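Local coordinates for protein 2-oxoglutarate dehydrogenase E3 component (PDB 2YQU) that probably oxidises protein-bound dihydrolipoyl groups with NAD+, using one bound FAD per subunit and a redox-active disulfide, at residues E56-Y59 with E60-G64; V184-H187 with R188-A191; G404-V407 with G408-L411. All blocks are in the same frame, centred on the assembly; numbering follows the deposited sequence.

Interaction 1: residues E56-Y59 with E60-G64; sequences ERIY and EAKKG
Y59 and K63 meet one turn apart near the C-terminal end of helix 45-63. The tyrosine CG lies anti to the backbone N (chi1 -168°), which swings the ring beside its own carbonyl carbon and over the following turn. K63 CG lies over one face of the ring, and the bend at chi3 (-75°) brings CE and NZ to CE2, NZ at 3.5 Å. A water joins the two polar ends, 2.7 Å from Y59 OH and accepting a hydrogen bond from K63 NZ. With an alanine in place of Y59, the K63 chain would probably lose the ring it lies against and the water its phenolic partner. On the same solvent-facing side, the K63 NZ to E60 OE1 salt bridge is long, at 3.8 Å. I58 and A61 are buried, and the exposed K62 runs beside I58 at the margin, CE 3.6 Å from I58 CG2, with NZ bonded to V73 O. Regular bonds such as A61 N to R57 O (3.1 Å) hold the turn, and G64 leaves the helix with positive phi. E56 and Y59 pack on R188 of helix 177-188, while I58 and A61 meet L66 and L65 of the second subunit.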
loop_
_atom_site.group_PDB
_atom_site.type_symbol
_atom_site.label_atom_id
_atom_site.label_comp_id
_atom_site.label_asym_id
_atom_site.label_seq_id
_atom_site.Cartn_x
_atom_site.Cartn_y
_atom_site.Cartn_z
ATOM N N GLU A 56 7.602 -9.092 -12.717
ATOM C CA GLU A 56 6.715 -7.972 -12.995
ATOM C C GLU A 56 7.512 -6.783 -13.541
ATOM O O GLU A 56 7.090 -6.156 -14.506
ATOM C CB GLU A 56 5.938 -7.551 -11.748
ATOM C CG GLU A 56 4.754 -6.647 -12.052
ATOM C CD GLU A 56 4.937 -5.239 -11.540
ATOM O OE1 GLU A 56 4.064 -4.764 -10.777
ATOM O OE2 GLU A 56 5.951 -4.602 -11.900
ATOM N N ARG A 57 8.651 -6.485 -12.919
ATOM C CA ARG A 57 9.521 -5.386 -13.366
ATOM C C ARG A 57 10.053 -5.666 -14.766
ATOM O O ARG A 57 10.074 -4.785 -15.623
ATOM C CB ARG A 57 10.704 -5.201 -12.407
ATOM C CG ARG A 57 10.490 -4.162 -11.339
ATOM C CD ARG A 57 9.545 -4.586 -10.263
ATOM N NE ARG A 57 8.391 -3.691 -10.118
ATOM C CZ ARG A 57 7.325 -3.966 -9.363
ATOM N NH1 ARG A 57 6.325 -3.093 -9.291
ATOM N NH2 ARG A 57 7.236 -5.121 -8.691
ATOM N N ILE A 58 10.493 -6.898 -14.976
ATOM C CA ILE A 58 11.001 -7.335 -16.275
ATOM C C ILE A 58 9.925 -7.171 -17.350
ATOM O O ILE A 58 10.189 -6.608 -18.416
ATOM C CB ILE A 58 11.497 -8.799 -16.180
ATOM C CG1 ILE A 58 12.805 -8.844 -15.403
ATOM C CG2 ILE A 58 11.691 -9.431 -17.568
ATOM C CD1 ILE A 58 13.152 -10.201 -14.861
ATOM N N TYR A 59 8.715 -7.628 -17.047
ATOM C CA TYR A 59 7.617 -7.621 -18.002
ATOM C C TYR A 59 7.272 -6.194 -18.406
ATOM O O TYR A 59 7.087 -5.922 -19.589
ATOM C CB TYR A 59 6.384 -8.307 -17.409
ATOM C CG TYR A 59 5.273 -8.606 -18.401
ATOM C CD1 TYR A 59 5.519 -9.339 -19.561
ATOM C CD2 TYR A 59 3.973 -8.168 -18.166
ATOM C CE1 TYR A 59 4.496 -9.620 -20.473
ATOM C CE2 TYR A 59 2.942 -8.449 -19.064
ATOM C CZ TYR A 59 3.211 -9.176 -20.215
ATOM O OH TYR A 59 2.199 -9.457 -21.110
ATOM N N GLU A 60 7.205 -5.284 -17.433
ATOM C CA GLU A 60 6.843 -3.890 -17.723
ATOM C C GLU A 60 7.901 -3.215 -18.599
ATOM O O GLU A 60 7.557 -2.459 -19.502
ATOM C CB GLU A 60 6.637 -3.068 -16.441
ATOM C CG GLU A 60 5.400 -3.433 -15.621
ATOM C CD GLU A 60 4.089 -3.229 -16.362
ATOM O OE1 GLU A 60 3.191 -4.088 -16.224
ATOM O OE2 GLU A 60 3.950 -2.217 -17.081
ATOM N N ALA A 61 9.174 -3.493 -18.331
ATOM C CA ALA A 61 10.272 -2.935 -19.125
ATOM C C ALA A 61 10.239 -3.478 -20.563
ATOM O O ALA A 61 10.561 -2.760 -21.510
ATOM C CB ALA A 61 11.614 -3.226 -18.470
ATOM N N LYS A 62 9.824 -4.732 -20.722
ATOM C CA LYS A 62 9.688 -5.341 -22.049
ATOM C C LYS A 62 8.543 -4.716 -22.852
ATOM O O LYS A 62 8.666 -4.510 -24.058
ATOM C CB LYS A 62 9.475 -6.854 -21.933
ATOM C CG LYS A 62 10.735 -7.613 -21.588
ATOM C CD LYS A 62 10.428 -9.060 -21.249
ATOM C CE LYS A 62 11.704 -9.892 -21.165
ATOM N NZ LYS A 62 12.305 -10.123 -22.507
ATOM N N LYS A 63 7.436 -4.411 -22.180
ATOM C CA LYS A 63 6.294 -3.772 -22.835
ATOM C C LYS A 63 6.600 -2.315 -23.194
ATOM O O LYS A 63 6.006 -1.765 -24.122
ATOM C CB LYS A 63 5.043 -3.851 -21.952
ATOM C CG LYS A 63 4.457 -5.256 -21.846
ATOM C CD LYS A 63 2.997 -5.238 -21.407
ATOM C CE LYS A 63 2.855 -4.920 -19.924
ATOM N NZ LYS A 63 1.486 -5.247 -19.416
ATOM N N GLY A 64 7.526 -1.698 -22.462
ATOM C CA GLY A 64 7.868 -0.299 -22.658
ATOM C C GLY A 64 7.548 0.541 -21.439
ATOM O O GLY A 64 6.517 0.359 -20.789
HETATM O O HOH W 1 0.391 -7.462 -20.619
#

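Interaction 2: residues V184-H187 with R188-A191; sequences VVWH and RLGA
R188 sets CG anti to its carbonyl carbon (chi1 -71°) and keeps the chain extended to NE, while V184 turns CG1 anti to its backbone N (chi1 163°), and the two cross one turn apart. The methyl CG1 thus sits over one face of the guanidinium, offset toward the rim, 3.3 Å from NE. Beneath this, R188 N bonds to V184 O at 3.0 Å. The guanidinium reaches the neighbouring helix 45-63, where NH1 bonds to T55 OG1. Helix 177-188 ends just here in a Schellman motif: A191 N returns to W186 O (3.0 Å) and G190 N to H187 O (3.1 Å), the second donor standing above the carbonyl plane. G190 has positive phi, at which a side chain would press on the preceding carbonyl. The turn leads into strand 192-196, completing the helix-to-strand step of a Rossmann-type NAD-binding domain. The same turn packs on W186, L189 CD1 lying obliquely 3.9 Å from its CZ3 and the A191 methyl against its CB, with NE1 bonded to A160 O. H187 gives a weak bond at the ring edge, ND1 to A191 O at 3.5 Å, while NE2 bonds to Q221 O.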
loop_
_atom_site.group_PDB
_atom_site.type_symbol
_atom_site.label_atom_id
_atom_site.label_comp_id
_atom_site.label_asym_id
_atom_site.label_seq_id
_atom_site.Cartn_x
_atom_site.Cartn_y
_atom_site.Cartn_z
ATOM N N VAL A 184 1.368 -16.798 -14.539
ATOM C CA VAL A 184 1.760 -15.427 -14.865
ATOM C C VAL A 184 3.287 -15.263 -14.838
ATOM O O VAL A 184 3.846 -14.609 -15.705
ATOM C CB VAL A 184 1.075 -14.409 -13.920
ATOM C CG1 VAL A 184 1.764 -13.034 -13.960
ATOM C CG2 VAL A 184 -0.398 -14.273 -14.275
ATOM N N VAL A 185 3.958 -15.876 -13.863
ATOM C CA VAL A 185 5.411 -15.783 -13.762
ATOM C C VAL A 185 6.053 -16.187 -15.092
ATOM O O VAL A 185 6.898 -15.475 -15.612
ATOM C CB VAL A 185 5.957 -16.686 -12.632
ATOM C CG1 VAL A 185 7.456 -16.935 -12.791
ATOM C CG2 VAL A 185 5.669 -16.073 -11.270
ATOM N N TRP A 186 5.636 -17.331 -15.627
ATOM C CA TRP A 186 6.275 -17.891 -16.820
ATOM C C TRP A 186 5.765 -17.223 -18.093
ATOM O O TRP A 186 6.522 -17.071 -19.062
ATOM C CB TRP A 186 6.131 -19.421 -16.830
ATOM C CG TRP A 186 6.913 -20.025 -15.701
ATOM C CD1 TRP A 186 6.411 -20.562 -14.552
ATOM C CD2 TRP A 186 8.335 -20.070 -15.573
ATOM N NE1 TRP A 186 7.436 -20.973 -13.734
ATOM C CE2 TRP A 186 8.629 -20.677 -14.336
ATOM C CE3 TRP A 186 9.399 -19.673 -16.392
ATOM C CZ2 TRP A 186 9.939 -20.898 -13.899
ATOM C CZ3 TRP A 186 10.701 -19.888 -15.956
ATOM C CH2 TRP A 186 10.960 -20.497 -14.722
ATOM N N HIS A 187 4.512 -16.770 -18.075
ATOM C CA HIS A 187 3.962 -15.991 -19.181
ATOM C C HIS A 187 4.770 -14.705 -19.401
ATOM O O HIS A 187 5.068 -14.327 -20.537
ATOM C CB HIS A 187 2.497 -15.651 -18.934
ATOM C CG HIS A 187 1.954 -14.647 -19.898
ATOM N ND1 HIS A 187 1.764 -14.926 -21.233
ATOM C CD2 HIS A 187 1.612 -13.349 -19.732
ATOM C CE1 HIS A 187 1.306 -13.846 -21.844
ATOM N NE2 HIS A 187 1.204 -12.876 -20.954
ATOM N N ARG A 188 5.131 -14.046 -18.304
ATOM C CA ARG A 188 5.944 -12.837 -18.367
ATOM C C ARG A 188 7.306 -13.076 -19.013
ATOM O O ARG A 188 7.893 -12.156 -19.571
ATOM C CB ARG A 188 6.167 -12.284 -16.969
ATOM C CG ARG A 188 4.955 -11.682 -16.362
ATOM C CD ARG A 188 5.114 -11.447 -14.881
ATOM N NE ARG A 188 3.997 -10.687 -14.337
ATOM C CZ ARG A 188 3.848 -10.421 -13.046
ATOM N NH1 ARG A 188 4.759 -10.817 -12.169
ATOM N NH2 ARG A 188 2.791 -9.725 -12.636
ATOM N N LEU A 189 7.816 -14.299 -18.896
ATOM C CA LEU A 189 9.128 -14.653 -19.432
ATOM C C LEU A 189 9.060 -15.269 -20.837
ATOM O O LEU A 189 10.082 -15.700 -21.375
ATOM C CB LEU A 189 9.833 -15.606 -18.461
ATOM C CG LEU A 189 10.047 -15.027 -17.052
ATOM C CD1 LEU A 189 10.784 -16.011 -16.177
ATOM C CD2 LEU A 189 10.794 -13.694 -17.091
ATOM N N GLY A 190 7.867 -15.305 -21.421
ATOM C CA GLY A 190 7.703 -15.668 -22.823
ATOM C C GLY A 190 6.948 -16.959 -23.074
ATOM O O GLY A 190 6.780 -17.369 -24.225
ATOM N N ALA A 191 6.507 -17.619 -22.005
ATOM C CA ALA A 191 5.765 -18.866 -22.138
ATOM C C ALA A 191 4.365 -18.585 -22.672
ATOM O O ALA A 191 3.728 -17.594 -22.300
ATOM C CB ALA A 191 5.688 -19.600 -20.791
HETATM O O HOH W 2 4.129 -15.414 -23.582
#

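Interaction 3: residues G404-V407 with G408-L411; sequences GARV and GDVL
R406 and V407 meet the three residues D409-L411 in a helix-start contact, where strand 397-404 of the dimerisation domain gives way through a tight turn to helix 407-419. The turn is type II, from G404 to V407, closed by V407 N to G404 O at 3.2 Å. R406 occupies its third position with positive phi (57°) and is also the N-cap residue of the helix. Its carbonyl accepts V410 N at 3.2 Å, the donor lying in the carbonyl plane, and V407 O takes L411 N at 2.9 Å in the next regular bond. Among side chains, V407 and L411 make a modest apolar touch, CG2 to CD1 at 4.2 Å, and both lean on A347 and I386 of the sheet beneath. V407 puts CG1 between its backbone N and carbonyl carbon (chi1 90°), bringing that methyl to 3.2 Å from G408 N. The G408 amide donates a weak hydrogen bond to the carboxylate of E345. The carboxylate end of D409 meets the base of the R406 side chain, OD2 at 3.9 Å from CB, before the arginine runs on, extended, to lie near the like-charged R57 and R406 of the second subunit. R406 NE and D409 OD2 remain 5.6 Å apart, too far for a salt bridge, though the opposite charges probably attract. D409 stands in the first turn, where the positive, N-terminal end of the helix dipole would probably stabilise its negative charge, and that charge is likely to offset part of the positive charge gathered by the arginines near the subunit interface.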
loop_
_atom_site.group_PDB
_atom_site.type_symbol
_atom_site.label_atom_id
_atom_site.label_comp_id
_atom_site.label_asym_id
_atom_site.label_seq_id
_atom_site.Cartn_x
_atom_site.Cartn_y
_atom_site.Cartn_z
ATOM N N GLY A 404 -6.631 -4.468 -9.027
ATOM C CA GLY A 404 -5.873 -3.325 -9.503
ATOM C C GLY A 404 -4.457 -3.321 -8.981
ATOM O O GLY A 404 -4.078 -4.146 -8.154
ATOM N N ALA A 405 -3.673 -2.392 -9.499
ATOM C CA ALA A 405 -2.293 -2.201 -9.087
ATOM C C ALA A 405 -2.229 -2.071 -7.571
ATOM O O ALA A 405 -2.926 -1.269 -6.991
ATOM C CB ALA A 405 -1.730 -0.956 -9.759
ATOM N N ARG A 406 -1.444 -2.933 -6.935
ATOM C CA ARG A 406 -1.198 -2.872 -5.495
ATOM C C ARG A 406 -2.455 -2.945 -4.614
ATOM O O ARG A 406 -2.438 -2.496 -3.481
ATOM C CB ARG A 406 -0.362 -1.629 -5.179
ATOM C CG ARG A 406 0.981 -1.676 -5.903
ATOM C CD ARG A 406 1.595 -0.360 -6.197
ATOM N NE ARG A 406 2.771 -0.540 -7.041
ATOM C CZ ARG A 406 3.579 0.437 -7.414
ATOM N NH1 ARG A 406 3.352 1.683 -7.024
ATOM N NH2 ARG A 406 4.627 0.171 -8.186
ATOM N N VAL A 407 -3.526 -3.557 -5.109
ATOM C CA VAL A 407 -4.784 -3.536 -4.375
ATOM C C VAL A 407 -4.670 -4.271 -3.041
ATOM O O VAL A 407 -5.379 -3.956 -2.093
ATOM C CB VAL A 407 -5.960 -4.080 -5.221
ATOM C CG1 VAL A 407 -6.126 -5.579 -5.060
ATOM C CG2 VAL A 407 -7.247 -3.343 -4.873
ATOM N N GLY A 408 -3.781 -5.251 -2.978
ATOM C CA GLY A 408 -3.493 -5.916 -1.726
ATOM C C GLY A 408 -2.950 -4.972 -0.665
ATOM O O GLY A 408 -3.362 -5.035 0.511
ATOM N N ASP A 409 -2.021 -4.109 -1.060
ATOM C CA ASP A 409 -1.486 -3.091 -0.155
ATOM C C ASP A 409 -2.580 -2.141 0.316
ATOM O O ASP A 409 -2.612 -1.742 1.472
ATOM C CB ASP A 409 -0.387 -2.271 -0.822
ATOM C CG ASP A 409 0.846 -3.082 -1.153
ATOM O OD1 ASP A 409 1.065 -4.169 -0.555
ATOM O OD2 ASP A 409 1.669 -2.688 -2.006
ATOM N N VAL A 410 -3.463 -1.757 -0.593
ATOM C CA VAL A 410 -4.554 -0.854 -0.262
ATOM C C VAL A 410 -5.517 -1.521 0.715
ATOM O O VAL A 410 -5.969 -0.891 1.681
ATOM C CB VAL A 410 -5.319 -0.387 -1.534
ATOM C CG1 VAL A 410 -6.555 0.424 -1.165
ATOM C CG2 VAL A 410 -4.391 0.439 -2.428
ATOM N N LEU A 411 -5.804 -2.802 0.495
ATOM C CA LEU A 411 -6.803 -3.487 1.311
ATOM C C LEU A 411 -6.271 -3.935 2.675
ATOM O O LEU A 411 -7.041 -4.457 3.479
ATOM C CB LEU A 411 -7.423 -4.664 0.551
ATOM C CG LEU A 411 -8.779 -4.402 -0.081
ATOM C CD1 LEU A 411 -8.747 -3.125 -0.903
ATOM C CD2 LEU A 411 -9.202 -5.596 -0.924
#

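The three contacts follow one another along the chain. Interaction 1 closes helix 45-63 and interaction 2 closes helix 177-188; their centres are 11 Å apart and they touch, R188 NH1 lying 3.4 Å from E56 N and R188 O 3.7 Å from Y59 CD1, so two helix ends far apart in sequence pack together. Interaction 3 opens helix 407-419 in the dimerisation domain, its centre about 19 Å from that of interaction 1 and 22 Å from that of interaction 2. It still meets interaction 1, R57 NH1 lying 3.8 Å from R406 NH2: the nucleotide-binding part of the chain and the dimerisation domain come together here with like charges side by side, close to the second subunit.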